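PDB 2RBG: DUF5751 domain-containing protein from Sulfolobus tokodaii, which is of unknown function but folds as a compact alpha/beta domain around a five-stranded, all-parallel sheet, with two copies in the assembly. Local coordinates for residues K23-V28 and T36-F41; Q47-L52 and Y65-W70. One frame throughout, in Å; residues are numbered along the deposited sequence.

Contact 1: K23-V28 and T36-F41; sequences KIFLDV and TTINVF
The benzene ring of F25 meets strand 36-41 through its para carbon: F25 CZ lies 4.4 Å from I38 CD1, and the methyl approaches the ring obliquely. The contact belongs to the beta-alpha-beta unit of strand 6-11, helix 17-31 and strand 35-41, in which the helix returns over the sheet nearly antiparallel to the strand (152° between the segment axes, 11.0 Å apart). Although the bond from CA to CB of F25 does not aim at the strand, the long side chain brings its far end in. N60 and I63, in the loop before strand 64-70, also touch F25.

I24 and V28, one helical turn apart, do point toward the sheet. Branched aliphatic residues suit this buried layer because their methyls fill the gap between helix and strand without polar groups to satisfy. I24 offers its short branch, with CG2 4.4 Å from I38 CD1, so the delta methyl of I38 serves both I24 and F25. The extended I38 chain (chi2 172°) is what carries CD1 so far from the strand.

V28 packs against T36 near the start of the strand. With CG1 anti to the backbone N (chi1 170°), its other methyl, CG2, turns to the threonine and reaches T36 CB at 4.0 Å. Threonine suits a buried place apolar toward the helix but with polar partners on the neighbouring strand: its carbon skeleton packs against the valine while its hydroxyl is hydrogen-bonded to I6 O and to T8 OG1 of strand 6-11. V28 CG2 lies 4.1 Å from T36 OG1, an apolar neighbour of that engaged oxygen.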
ATOM      1  N   LYS A  23       9.325  -2.736   8.474  1.00  9.11           N
ATOM      2  CA  LYS A  23       8.360  -3.195   7.478  1.00  8.13           C
ATOM      3  C   LYS A  23       8.931  -4.360   6.676  1.00  8.65           C
ATOM      4  O   LYS A  23       8.248  -5.349   6.418  1.00 11.79           O
ATOM      5  CB  LYS A  23       8.000  -2.067   6.505  1.00 10.36           C
ATOM      6  CG  LYS A  23       7.220  -0.907   7.105  1.00 10.87           C
ATOM      7  CD  LYS A  23       6.822   0.085   6.011  1.00 14.62           C
ATOM      8  CE  LYS A  23       5.869   1.142   6.535  1.00 23.04           C
ATOM      9  NZ  LYS A  23       4.591   0.536   7.006  1.00 16.09           N
ATOM     10  N   ILE A  24      10.192  -4.232   6.273  1.00  7.43           N
ATOM     11  CA  ILE A  24      10.838  -5.275   5.491  1.00  6.12           C
ATOM     12  C   ILE A  24      10.700  -6.652   6.126  1.00  8.47           C
ATOM     13  O   ILE A  24      10.290  -7.604   5.469  1.00  9.39           O
ATOM     14  CB  ILE A  24      12.338  -4.962   5.289  1.00  6.49           C
ATOM     15  CG1 ILE A  24      12.480  -3.761   4.347  1.00  5.04           C
ATOM     16  CG2 ILE A  24      13.065  -6.188   4.725  1.00  7.14           C
ATOM     17  CD1 ILE A  24      13.897  -3.242   4.211  1.00  5.89           C
ATOM     18  N   PHE A  25      11.030  -6.765   7.406  1.00  8.27           N
ATOM     19  CA  PHE A  25      10.945  -8.065   8.054  1.00 10.11           C
ATOM     20  C   PHE A  25       9.518  -8.554   8.281  1.00  8.55           C
ATOM     21  O   PHE A  25       9.270  -9.759   8.286  1.00  9.67           O
ATOM     22  CB  PHE A  25      11.770  -8.053   9.344  1.00  9.31           C
ATOM     23  CG  PHE A  25      13.257  -8.047   9.088  1.00 11.97           C
ATOM     24  CD1 PHE A  25      13.879  -9.157   8.515  1.00 13.37           C
ATOM     25  CD2 PHE A  25      14.020  -6.916   9.349  1.00 12.47           C
ATOM     26  CE1 PHE A  25      15.239  -9.136   8.203  1.00 12.22           C
ATOM     27  CE2 PHE A  25      15.382  -6.881   9.040  1.00 15.03           C
ATOM     28  CZ  PHE A  25      15.990  -7.997   8.465  1.00 13.24           C
ATOM     29  N   LEU A  26       8.575  -7.632   8.451  1.00  8.53           N
ATOM     30  CA  LEU A  26       7.179  -8.023   8.613  1.00 10.27           C
ATOM     31  C   LEU A  26       6.755  -8.707   7.311  1.00  7.43           C
ATOM     32  O   LEU A  26       6.125  -9.764   7.320  1.00  8.43           O
ATOM     33  CB  LEU A  26       6.288  -6.796   8.838  1.00 12.37           C
ATOM     34  CG  LEU A  26       5.775  -6.488  10.246  1.00 23.05           C
ATOM     35  CD1 LEU A  26       6.929  -6.148  11.140  1.00 28.50           C
ATOM     36  CD2 LEU A  26       4.801  -5.323  10.197  1.00 23.45           C
ATOM     37  N   ASP A  27       7.119  -8.099   6.188  1.00  8.78           N
ATOM     38  CA  ASP A  27       6.759  -8.640   4.887  1.00  6.87           C
ATOM     39  C   ASP A  27       7.504  -9.926   4.550  1.00  7.47           C
ATOM     40  O   ASP A  27       6.914 -10.863   4.009  1.00  8.28           O
ATOM     41  CB  ASP A  27       6.981  -7.592   3.794  1.00 10.81           C
ATOM     42  CG  ASP A  27       6.000  -6.438   3.892  1.00 11.54           C
ATOM     43  OD1 ASP A  27       4.812  -6.697   4.186  1.00  9.76           O
ATOM     44  OD2 ASP A  27       6.406  -5.279   3.667  1.00 10.25           O
ATOM     45  N   VAL A  28       8.793  -9.982   4.870  1.00  6.57           N
ATOM     46  CA  VAL A  28       9.557 -11.193   4.585  1.00  8.12           C
ATOM     47  C   VAL A  28       8.981 -12.367   5.377  1.00 10.25           C
ATOM     48  O   VAL A  28       8.777 -13.455   4.835  1.00  9.64           O
ATOM     49  CB  VAL A  28      11.050 -11.023   4.936  1.00  8.01           C
ATOM     50  CG1 VAL A  28      11.757 -12.375   4.870  1.00  9.50           C
ATOM     51  CG2 VAL A  28      11.705 -10.047   3.953  1.00  8.04           C
ATOM     52  N   THR A  36      16.281 -13.451   2.516  1.00 11.15           N
ATOM     53  CA  THR A  36      16.050 -12.291   1.672  1.00  9.64           C
ATOM     54  C   THR A  36      17.386 -11.638   1.368  1.00  8.90           C
ATOM     55  O   THR A  36      18.292 -11.633   2.205  1.00 11.37           O
ATOM     56  CB  THR A  36      15.119 -11.243   2.343  1.00  9.30           C
ATOM     57  OG1 THR A  36      14.896 -10.154   1.436  1.00 11.46           O
ATOM     58  CG2 THR A  36      15.743 -10.699   3.626  1.00 10.57           C
ATOM     59  N   THR A  37      17.522 -11.133   0.151  1.00  8.09           N
ATOM     60  CA  THR A  37      18.742 -10.442  -0.239  1.00  8.90           C
ATOM     61  C   THR A  37      18.292  -8.993  -0.372  1.00  9.34           C
ATOM     62  O   THR A  37      17.512  -8.642  -1.262  1.00 10.35           O
ATOM     63  CB  THR A  37      19.317 -11.002  -1.567  1.00 16.76           C
ATOM     64  OG1 THR A  37      20.464 -10.233  -1.947  1.00 18.76           O
ATOM     65  CG2 THR A  37      18.280 -10.973  -2.676  1.00 17.18           C
ATOM     66  N   ILE A  38      18.760  -8.172   0.561  1.00  8.42           N
ATOM     67  CA  ILE A  38      18.391  -6.764   0.637  1.00  9.46           C
ATOM     68  C   ILE A  38      19.357  -5.840  -0.088  1.00 10.38           C
ATOM     69  O   ILE A  38      20.562  -5.857   0.166  1.00 11.66           O
ATOM     70  CB  ILE A  38      18.294  -6.332   2.110  1.00  9.91           C
ATOM     71  CG1 ILE A  38      17.375  -7.296   2.863  1.00 12.94           C
ATOM     72  CG2 ILE A  38      17.776  -4.905   2.213  1.00  9.08           C
ATOM     73  CD1 ILE A  38      17.350  -7.081   4.360  1.00 11.43           C
ATOM     74  N   ASN A  39      18.809  -5.023  -0.981  1.00  6.80           N
ATOM     75  CA  ASN A  39      19.602  -4.081  -1.762  1.00  8.56           C
ATOM     76  C   ASN A  39      19.161  -2.667  -1.438  1.00  8.17           C
ATOM     77  O   ASN A  39      18.029  -2.275  -1.721  1.00 12.28           O
ATOM     78  CB  ASN A  39      19.424  -4.378  -3.248  1.00  6.67           C
ATOM     79  CG  ASN A  39      20.035  -5.703  -3.638  1.00 11.85           C
ATOM     80  OD1 ASN A  39      21.225  -5.786  -3.948  1.00 10.25           O
ATOM     81  ND2 ASN A  39      19.233  -6.756  -3.598  1.00 11.82           N
ATOM     82  N   VAL A  40      20.075  -1.909  -0.846  1.00  9.81           N
ATOM     83  CA  VAL A  40      19.805  -0.547  -0.425  1.00 10.60           C
ATOM     84  C   VAL A  40      20.523   0.464  -1.304  1.00 11.33           C
ATOM     85  O   VAL A  40      21.743   0.419  -1.445  1.00 13.32           O
ATOM     86  CB  VAL A  40      20.259  -0.340   1.032  1.00 10.53           C
ATOM     87  CG1 VAL A  40      19.771   1.005   1.549  1.00  9.46           C
ATOM     88  CG2 VAL A  40      19.753  -1.483   1.900  1.00 10.11           C
ATOM     89  N   PHE A  41      19.756   1.373  -1.892  1.00 10.47           N
ATOM     90  CA  PHE A  41      20.316   2.405  -2.752  1.00 10.56           C
ATOM     91  C   PHE A  41      20.427   3.652  -1.889  1.00 14.51           C
ATOM     92  O   PHE A  41      19.446   4.354  -1.647  1.00 12.82           O
ATOM     93  CB  PHE A  41      19.393   2.586  -3.953  1.00 11.18           C
ATOM     94  CG  PHE A  41      19.230   1.325  -4.753  1.00 13.39           C
ATOM     95  CD1 PHE A  41      20.197   0.945  -5.682  1.00 11.41           C
ATOM     96  CD2 PHE A  41      18.162   0.464  -4.506  1.00 13.82           C
ATOM     97  CE1 PHE A  41      20.107  -0.275  -6.349  1.00 12.58           C
ATOM     98  CE2 PHE A  41      18.063  -0.759  -5.168  1.00 16.09           C
ATOM     99  CZ  PHE A  41      19.040  -1.129  -6.092  1.00 13.07           C
TER

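Contact 2: Q47-L52 and Y65-W70; sequences QELVTL and YELFLW
Helix 46-52 covers one side of strand 64-70, an outermost strand of the sheet within this chain, and L49 supplies most of the contact. A single methyl does the work: L49 CD2 stands 3.8 Å from L67 CD2 and, at the same separation of 3.8 Å, from L69 CD1. L67 and L69 are alternate residues of the strand, so both extend from the same side of it, and the methyl of L49 drops between their branches. On L69 it meets the whole isopropyl group, since L69 CG and L69 CD2 each lie about 4.1 Å from L49 CD2. Both partner chains lie slantwise to the L49 side chain.

Leucine suits all three places, being long enough to bridge backbones whose segment axes stay 10.6 Å apart and forked enough to interlock. L49 has CG anti to its main-chain nitrogen (chi1 173°), which sends the fork toward the sheet.

This helix, together with helix 54-59, forms the connection from strand 35-41 to strand 64-70, a beta-alpha-beta crossover between adjacent parallel strands; the segment axes make 127°. Y46, just before the segment, also touches L67 and L69, while F17 of helix 17-31 touches L49, carrying the apolar layer over to the preceding helix.

V50, next along the helix, adds a smaller touch from beside L49: its CG2 lies 4.2 Å from L67 CD2, and the same side chain also packs on L57. One turn apart on the same helix, Q47 O accepts T51 N and T51 OG1 from opposite faces of its carbonyl plane, with OG1 at 2.9 Å, so the threonine hydroxyl is paired back onto its own helix.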
ATOM      1  N   GLN A  47      28.482   0.165   7.822  1.00 24.63           N
ATOM      2  CA  GLN A  47      28.496   0.216   9.279  1.00 25.17           C
ATOM      3  C   GLN A  47      27.494   1.186   9.893  1.00 23.21           C
ATOM      4  O   GLN A  47      26.909   0.893  10.935  1.00 24.07           O
ATOM      5  CB  GLN A  47      29.905   0.539   9.782  1.00 28.35           C
ATOM      6  CG  GLN A  47      30.911  -0.569   9.514  1.00 36.99           C
ATOM      7  CD  GLN A  47      30.396  -1.934   9.938  1.00 43.34           C
ATOM      8  OE1 GLN A  47      29.938  -2.116  11.068  1.00 46.34           O
ATOM      9  NE2 GLN A  47      30.472  -2.902   9.031  1.00 45.64           N
ATOM     10  N   GLU A  48      27.297   2.339   9.262  1.00 23.97           N
ATOM     11  CA  GLU A  48      26.343   3.308   9.784  1.00 22.97           C
ATOM     12  C   GLU A  48      24.924   2.769   9.641  1.00 22.51           C
ATOM     13  O   GLU A  48      24.096   2.932  10.536  1.00 17.54           O
ATOM     14  CB  GLU A  48      26.472   4.651   9.057  1.00 27.75           C
ATOM     15  CG  GLU A  48      25.371   5.641   9.422  1.00 35.85           C
ATOM     16  CD  GLU A  48      25.716   7.077   9.077  1.00 42.98           C
ATOM     17  OE1 GLU A  48      26.262   7.321   7.979  1.00 46.34           O
ATOM     18  OE2 GLU A  48      25.430   7.968   9.904  1.00 44.85           O
ATOM     19  N   LEU A  49      24.647   2.119   8.515  1.00 18.62           N
ATOM     20  CA  LEU A  49      23.324   1.554   8.288  1.00 18.78           C
ATOM     21  C   LEU A  49      23.032   0.470   9.316  1.00 17.00           C
ATOM     22  O   LEU A  49      21.993   0.487   9.972  1.00 16.05           O
ATOM     23  CB  LEU A  49      23.224   0.952   6.883  1.00 16.29           C
ATOM     24  CG  LEU A  49      21.924   0.183   6.618  1.00 16.44           C
ATOM     25  CD1 LEU A  49      20.733   1.129   6.728  1.00 17.18           C
ATOM     26  CD2 LEU A  49      21.974  -0.458   5.241  1.00 19.52           C
ATOM     27  N   VAL A  50      23.956  -0.478   9.443  1.00 16.87           N
ATOM     28  CA  VAL A  50      23.802  -1.580  10.384  1.00 15.59           C
ATOM     29  C   VAL A  50      23.556  -1.062  11.795  1.00 17.36           C
ATOM     30  O   VAL A  50      22.855  -1.691  12.585  1.00 15.94           O
ATOM     31  CB  VAL A  50      25.052  -2.484  10.386  1.00 20.49           C
ATOM     32  CG1 VAL A  50      24.866  -3.629  11.365  1.00 22.89           C
ATOM     33  CG2 VAL A  50      25.303  -3.022   8.982  1.00 20.90           C
ATOM     34  N   THR A  51      24.147   0.085  12.113  1.00 16.58           N
ATOM     35  CA  THR A  51      23.967   0.683  13.428  1.00 13.61           C
ATOM     36  C   THR A  51      22.526   1.175  13.557  1.00 13.20           C
ATOM     37  O   THR A  51      21.872   0.947  14.574  1.00 14.98           O
ATOM     38  CB  THR A  51      24.938   1.861  13.633  1.00 16.56           C
ATOM     39  OG1 THR A  51      26.279   1.357  13.679  1.00 19.12           O
ATOM     40  CG2 THR A  51      24.627   2.601  14.927  1.00 17.52           C
ATOM     41  N   LEU A  52      22.028   1.835  12.515  1.00 13.91           N
ATOM     42  CA  LEU A  52      20.660   2.347  12.525  1.00 13.78           C
ATOM     43  C   LEU A  52      19.599   1.251  12.600  1.00 16.52           C
ATOM     44  O   LEU A  52      18.592   1.403  13.293  1.00 20.03           O
ATOM     45  CB  LEU A  52      20.400   3.199  11.277  1.00 15.00           C
ATOM     46  CG  LEU A  52      21.094   4.559  11.181  1.00 18.12           C
ATOM     47  CD1 LEU A  52      20.769   5.203   9.840  1.00 19.35           C
ATOM     48  CD2 LEU A  52      20.635   5.448  12.326  1.00 20.14           C
ATOM     49  N   TYR A  65      19.740 -13.137   5.855  1.00 18.65           N
ATOM     50  CA  TYR A  65      19.743 -12.048   4.895  1.00 18.31           C
ATOM     51  C   TYR A  65      21.140 -11.667   4.448  1.00 20.44           C
ATOM     52  O   TYR A  65      22.132 -11.972   5.111  1.00 19.03           O
ATOM     53  CB  TYR A  65      19.061 -10.816   5.506  1.00 22.93           C
ATOM     54  CG  TYR A  65      19.939 -10.071   6.490  1.00 22.93           C
ATOM     55  CD1 TYR A  65      20.909  -9.171   6.043  1.00 27.91           C
ATOM     56  CD2 TYR A  65      19.844 -10.309   7.859  1.00 24.79           C
ATOM     57  CE1 TYR A  65      21.766  -8.533   6.932  1.00 26.74           C
ATOM     58  CE2 TYR A  65      20.698  -9.674   8.760  1.00 26.83           C
ATOM     59  CZ  TYR A  65      21.658  -8.789   8.287  1.00 28.42           C
ATOM     60  OH  TYR A  65      22.514  -8.162   9.163  1.00 30.78           O
ATOM     61  N   GLU A  66      21.194 -11.006   3.300  1.00 19.35           N
ATOM     62  CA  GLU A  66      22.435 -10.499   2.740  1.00 18.13           C
ATOM     63  C   GLU A  66      22.112  -9.029   2.550  1.00 17.07           C
ATOM     64  O   GLU A  66      20.978  -8.681   2.216  1.00 13.89           O
ATOM     65  CB  GLU A  66      22.749 -11.142   1.390  1.00 22.10           C
ATOM     66  CG  GLU A  66      23.159 -12.600   1.462  1.00 31.96           C
ATOM     67  CD  GLU A  66      23.688 -13.113   0.135  1.00 38.40           C
ATOM     68  OE1 GLU A  66      22.951 -13.036  -0.871  1.00 42.11           O
ATOM     69  OE2 GLU A  66      24.842 -13.592   0.100  1.00 43.89           O
ATOM     70  N   LEU A  67      23.095  -8.168   2.779  1.00 15.56           N
ATOM     71  CA  LEU A  67      22.887  -6.736   2.643  1.00 14.40           C
ATOM     72  C   LEU A  67      23.885  -6.133   1.661  1.00 14.70           C
ATOM     73  O   LEU A  67      25.096  -6.302   1.806  1.00 15.80           O
ATOM     74  CB  LEU A  67      23.026  -6.067   4.015  1.00 16.90           C
ATOM     75  CG  LEU A  67      22.817  -4.556   4.117  1.00 19.24           C
ATOM     76  CD1 LEU A  67      21.409  -4.197   3.665  1.00 21.66           C
ATOM     77  CD2 LEU A  67      23.042  -4.113   5.555  1.00 20.68           C
ATOM     78  N   PHE A  68      23.361  -5.437   0.658  1.00 11.13           N
ATOM     79  CA  PHE A  68      24.183  -4.791  -0.356  1.00 12.93           C
ATOM     80  C   PHE A  68      23.777  -3.331  -0.475  1.00 12.63           C
ATOM     81  O   PHE A  68      22.594  -3.015  -0.612  1.00 12.01           O
ATOM     82  CB  PHE A  68      23.994  -5.478  -1.712  1.00 12.05           C
ATOM     83  CG  PHE A  68      24.478  -6.896  -1.746  1.00 14.59           C
ATOM     84  CD1 PHE A  68      25.838  -7.179  -1.816  1.00 14.07           C
ATOM     85  CD2 PHE A  68      23.576  -7.951  -1.688  1.00 15.16           C
ATOM     86  CE1 PHE A  68      26.292  -8.495  -1.828  1.00 15.37           C
ATOM     87  CE2 PHE A  68      24.020  -9.271  -1.700  1.00 17.63           C
ATOM     88  CZ  PHE A  68      25.380  -9.545  -1.769  1.00 18.22           C
ATOM     89  N   LEU A  69      24.757  -2.440  -0.409  1.00 12.84           N
ATOM     90  CA  LEU A  69      24.485  -1.016  -0.541  1.00 13.24           C
ATOM     91  C   LEU A  69      25.010  -0.542  -1.887  1.00 14.32           C
ATOM     92  O   LEU A  69      26.116  -0.907  -2.296  1.00 13.65           O
ATOM     93  CB  LEU A  69      25.152  -0.225   0.589  1.00 14.24           C
ATOM     94  CG  LEU A  69      24.450  -0.246   1.950  1.00 18.28           C
ATOM     95  CD1 LEU A  69      24.341  -1.674   2.461  1.00 18.52           C
ATOM     96  CD2 LEU A  69      25.225   0.618   2.933  1.00 19.14           C
ATOM     97  N   TRP A  70      24.204   0.259  -2.575  1.00 12.36           N
ATOM     98  CA  TRP A  70      24.568   0.782  -3.880  1.00 13.82           C
ATOM     99  C   TRP A  70      24.350   2.279  -3.976  1.00 14.23           C
ATOM    100  O   TRP A  70      23.305   2.787  -3.575  1.00 14.03           O
ATOM    101  CB  TRP A  70      23.723   0.135  -4.978  1.00 10.85           C
ATOM    102  CG  TRP A  70      23.688  -1.347  -4.941  1.00 10.51           C
ATOM    103  CD1 TRP A  70      22.667  -2.138  -4.491  1.00 11.33           C
ATOM    104  CD2 TRP A  70      24.718  -2.228  -5.384  1.00  9.50           C
ATOM    105  NE1 TRP A  70      23.003  -3.466  -4.633  1.00 10.64           N
ATOM    106  CE2 TRP A  70      24.257  -3.547  -5.178  1.00  9.79           C
ATOM    107  CE3 TRP A  70      25.990  -2.032  -5.937  1.00 12.09           C
ATOM    108  CZ2 TRP A  70      25.025  -4.667  -5.509  1.00 11.85           C
ATOM    109  CZ3 TRP A  70      26.754  -3.148  -6.265  1.00 12.80           C
ATOM    110  CH2 TRP A  70      26.267  -4.448  -6.050  1.00 14.03           C
TER

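Contact 1 and contact 2 follow in series along the chain, with centres 11 Å apart, and lie on the same side of one parallel sheet whose strand order, 3-2-1-4-5, is Rossmann-like. Their strands are neighbours, probably joined by backbone hydrogen bonds from W70 N to V40 O at 2.7 Å and from V40 N to F68 O at 2.8 Å. V40, next along the same face from I38, touches L67 and so continues the apolar face from contact 1 to contact 2. On the other face of the sheet, N39 OD1 accepts a hydrogen bond from W70 NE1. Contact 1 is buried near the chain's centre, contact 2 partly buried towards its margin; no active site is known.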